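Local coordinates for putative uncharacterized protein (Legionella drancourtii, PDB 4JVS), which probably acts as a secreted Legionella effector whose GAP domain, the part in this chain, stimulates GTP hydrolysis by a host small GTPase, at residues 111-116 / 247-252. Numbering follows the deposited sequence.
Sequences AYIAHY and ATICFE
Parts assigned to the N-terminal and C-terminal subdomains of the LepB-type GAP domain meet in this buried contact: a loop ending in a type I turn, Ile113 to Tyr116, leans on helix 243-253, which meets it with Thr248, Ile249 and Glu252. Tyr116 reaches for the helix with its far end, and its OH donates a hydrogen bond to Glu252 OE1 at 2.7 Å. The carboxylate sits at the edge of the phenol, near the ring plane, but is itself turned 75° to that ring. The hydroxyl comes to OE1 from above the carboxylate plane, 41° out of it. Glu252 gets there by sending CG anti to its own backbone N (chi1 -168°) and then bending at chi2, which brings Glu252 CG to the CE1 edge of the ring, 3.8 Å from Tyr116 CE1. OE1 also bonds His124 NE2 and OE2 takes Asn255 ND2, so both oxygens of this buried acid are held. One turn back, Thr248 divides its two branches. Its OG1 bonds Asp244 O within the helix and receives a weak, bent bond from Ala111 N at 3.0 Å. The methyl CG2 instead packs against Ile113 CD1 at 3.4 Å. The Ile113 and Thr248 side chains run antiparallel past one another, while Ile113 CG1 lies 3.9 Å from Ile249 CG1. Behind Ile249, Leu262 and Ile266 of helix 261-267 carry the apolar layer onward, and Phe230 and Phe138 pack around Tyr116. What results is a small apolar patch of Ile113, Ile249 and the Thr248 methyl, bordered by the backbone-to-threonine bond and the tyrosine-glutamate bond, a loop-on-helix packing consistent with a subdomain interface.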
ATOM      1  N   ALA A 111      12.419   8.019   4.308  1.00 39.58           N
ATOM      2  CA  ALA A 111      13.663   7.374   4.626  1.00 38.11           C
ATOM      3  C   ALA A 111      13.485   6.604   5.902  1.00 36.04           C
ATOM      4  O   ALA A 111      12.646   6.912   6.688  1.00 35.20           O
ATOM      5  CB  ALA A 111      14.759   8.393   4.761  1.00 37.63           C
ATOM      6  N   TYR A 112      14.239   5.549   6.076  1.00 37.07           N
ATOM      7  CA  TYR A 112      14.055   4.761   7.245  1.00 37.69           C
ATOM      8  C   TYR A 112      14.558   5.543   8.387  1.00 37.40           C
ATOM      9  O   TYR A 112      15.642   6.025   8.369  1.00 35.91           O
ATOM     10  CB  TYR A 112      14.823   3.475   7.135  1.00 37.30           C
ATOM     11  CG  TYR A 112      14.779   2.652   8.356  1.00 39.73           C
ATOM     12  CD1 TYR A 112      15.798   2.679   9.256  1.00 43.49           C
ATOM     13  CD2 TYR A 112      13.736   1.856   8.603  1.00 37.97           C
ATOM     14  CE1 TYR A 112      15.759   1.939  10.389  1.00 41.35           C
ATOM     15  CE2 TYR A 112      13.690   1.106   9.723  1.00 42.03           C
ATOM     16  CZ  TYR A 112      14.704   1.163  10.611  1.00 45.83           C
ATOM     17  OH  TYR A 112      14.642   0.401  11.730  1.00 52.81           O
ATOM     18  N   ILE A 113      13.730   5.658   9.396  1.00 38.24           N
ATOM     19  CA  ILE A 113      14.099   6.270  10.618  1.00 37.23           C
ATOM     20  C   ILE A 113      13.816   5.202  11.606  1.00 36.56           C
ATOM     21  O   ILE A 113      12.755   4.664  11.631  1.00 37.25           O
ATOM     22  CB  ILE A 113      13.251   7.496  10.872  1.00 35.00           C
ATOM     23  CG1 ILE A 113      13.957   8.716  10.361  1.00 35.55           C
ATOM     24  CG2 ILE A 113      13.097   7.715  12.330  1.00 37.05           C
ATOM     25  CD1 ILE A 113      13.482   9.170   9.026  1.00 35.69           C
ATOM     26  N   ALA A 114      14.795   4.838  12.390  1.00 38.56           N
ATOM     27  CA  ALA A 114      14.611   3.723  13.322  1.00 37.72           C
ATOM     28  C   ALA A 114      13.800   4.171  14.525  1.00 38.12           C
ATOM     29  O   ALA A 114      13.328   3.356  15.317  1.00 39.86           O
ATOM     30  CB  ALA A 114      15.945   3.173  13.763  1.00 37.35           C
ATOM     31  N   HIS A 115      13.627   5.480  14.646  1.00 36.59           N
ATOM     32  CA  HIS A 115      13.021   6.063  15.822  1.00 32.99           C
ATOM     33  C   HIS A 115      11.518   6.260  15.700  1.00 36.34           C
ATOM     34  O   HIS A 115      10.913   6.878  16.569  1.00 37.72           O
ATOM     35  CB  HIS A 115      13.704   7.385  16.115  1.00 34.15           C
ATOM     36  CG  HIS A 115      15.198   7.294  16.098  1.00 36.99           C
ATOM     37  ND1 HIS A 115      15.917   6.672  17.095  1.00 36.56           N
ATOM     38  CD2 HIS A 115      16.106   7.730  15.198  1.00 38.84           C
ATOM     39  CE1 HIS A 115      17.205   6.743  16.816  1.00 38.65           C
ATOM     40  NE2 HIS A 115      17.348   7.378  15.670  1.00 38.97           N
ATOM     41  N   TYR A 116      10.910   5.740  14.634  1.00 36.26           N
ATOM     42  CA  TYR A 116       9.460   5.838  14.476  1.00 35.88           C
ATOM     43  C   TYR A 116       8.735   5.112  15.607  1.00 33.48           C
ATOM     44  O   TYR A 116       9.138   4.025  16.001  1.00 32.99           O
ATOM     45  CB  TYR A 116       9.014   5.268  13.122  1.00 36.22           C
ATOM     46  CG  TYR A 116       8.759   6.326  12.072  1.00 33.98           C
ATOM     47  CD1 TYR A 116       7.669   7.173  12.176  1.00 32.94           C
ATOM     48  CD2 TYR A 116       9.604   6.477  10.979  1.00 35.92           C
ATOM     49  CE1 TYR A 116       7.428   8.144  11.234  1.00 35.42           C
ATOM     50  CE2 TYR A 116       9.367   7.450  10.024  1.00 35.46           C
ATOM     51  CZ  TYR A 116       8.274   8.285  10.162  1.00 34.49           C
ATOM     52  OH  TYR A 116       8.009   9.263   9.232  1.00 31.45           O
ATOM     53  N   ALA A 247      14.966  15.309   6.520  1.00 39.81           N
ATOM     54  CA  ALA A 247      13.788  15.845   5.836  1.00 37.44           C
ATOM     55  C   ALA A 247      12.553  14.991   6.104  1.00 37.59           C
ATOM     56  O   ALA A 247      11.455  15.521   6.282  1.00 37.42           O
ATOM     57  CB  ALA A 247      14.043  15.928   4.339  1.00 39.44           C
ATOM     58  N   THR A 248      12.738  13.672   6.108  1.00 35.16           N
ATOM     59  CA  THR A 248      11.679  12.751   6.492  1.00 34.79           C
ATOM     60  C   THR A 248      11.117  13.101   7.873  1.00 37.22           C
ATOM     61  O   THR A 248       9.900  13.096   8.078  1.00 37.67           O
ATOM     62  CB  THR A 248      12.174  11.295   6.486  1.00 35.93           C
ATOM     63  OG1 THR A 248      12.557  10.933   5.158  1.00 37.71           O
ATOM     64  CG2 THR A 248      11.077  10.337   6.954  1.00 35.49           C
ATOM     65  N   ILE A 249      12.007  13.416   8.811  1.00 37.08           N
ATOM     66  CA  ILE A 249      11.603  13.786  10.169  1.00 39.20           C
ATOM     67  C   ILE A 249      10.825  15.106  10.165  1.00 39.61           C
ATOM     68  O   ILE A 249       9.740  15.198  10.740  1.00 40.28           O
ATOM     69  CB  ILE A 249      12.821  13.870  11.136  1.00 37.20           C
ATOM     70  CG1 ILE A 249      13.412  12.477  11.377  1.00 35.31           C
ATOM     71  CG2 ILE A 249      12.409  14.489  12.447  1.00 36.09           C
ATOM     72  CD1 ILE A 249      14.685  12.456  12.211  1.00 32.63           C
ATOM     73  N   CYS A 250      11.377  16.119   9.505  1.00 38.75           N
ATOM     74  CA  CYS A 250      10.715  17.412   9.393  1.00 39.50           C
ATOM     75  C   CYS A 250       9.306  17.312   8.802  1.00 40.53           C
ATOM     76  O   CYS A 250       8.352  17.878   9.349  1.00 40.08           O
ATOM     77  CB  CYS A 250      11.561  18.355   8.549  1.00 37.37           C
ATOM     78  SG  CYS A 250      13.031  18.884   9.399  1.00 44.06           S
ATOM     79  N   PHE A 251       9.186  16.598   7.683  1.00 38.66           N
ATOM     80  CA  PHE A 251       7.897  16.410   7.026  1.00 38.00           C
ATOM     81  C   PHE A 251       6.896  15.737   7.948  1.00 37.23           C
ATOM     82  O   PHE A 251       5.694  15.997   7.870  1.00 36.88           O
ATOM     83  CB  PHE A 251       8.057  15.582   5.762  1.00 34.31           C
ATOM     84  CG  PHE A 251       8.615  16.346   4.612  1.00 36.42           C
ATOM     85  CD1 PHE A 251       8.324  17.684   4.454  1.00 37.81           C
ATOM     86  CD2 PHE A 251       9.427  15.726   3.682  1.00 36.54           C
ATOM     87  CE1 PHE A 251       8.836  18.392   3.392  1.00 36.44           C
ATOM     88  CE2 PHE A 251       9.938  16.430   2.616  1.00 37.92           C
ATOM     89  CZ  PHE A 251       9.643  17.763   2.474  1.00 36.12           C
ATOM     90  N   GLU A 252       7.409  14.875   8.820  1.00 36.45           N
ATOM     91  CA  GLU A 252       6.573  14.114   9.733  1.00 37.51           C
ATOM     92  C   GLU A 252       6.098  15.013  10.872  1.00 41.00           C
ATOM     93  O   GLU A 252       4.923  14.996  11.240  1.00 42.24           O
ATOM     94  CB  GLU A 252       7.353  12.911  10.274  1.00 36.78           C
ATOM     95  CG  GLU A 252       6.514  11.873  11.007  1.00 35.36           C
ATOM     96  CD  GLU A 252       5.431  11.260  10.142  1.00 36.20           C
ATOM     97  OE1 GLU A 252       5.743  10.782   9.021  1.00 36.44           O
ATOM     98  OE2 GLU A 252       4.260  11.267  10.589  1.00 36.48           O
TER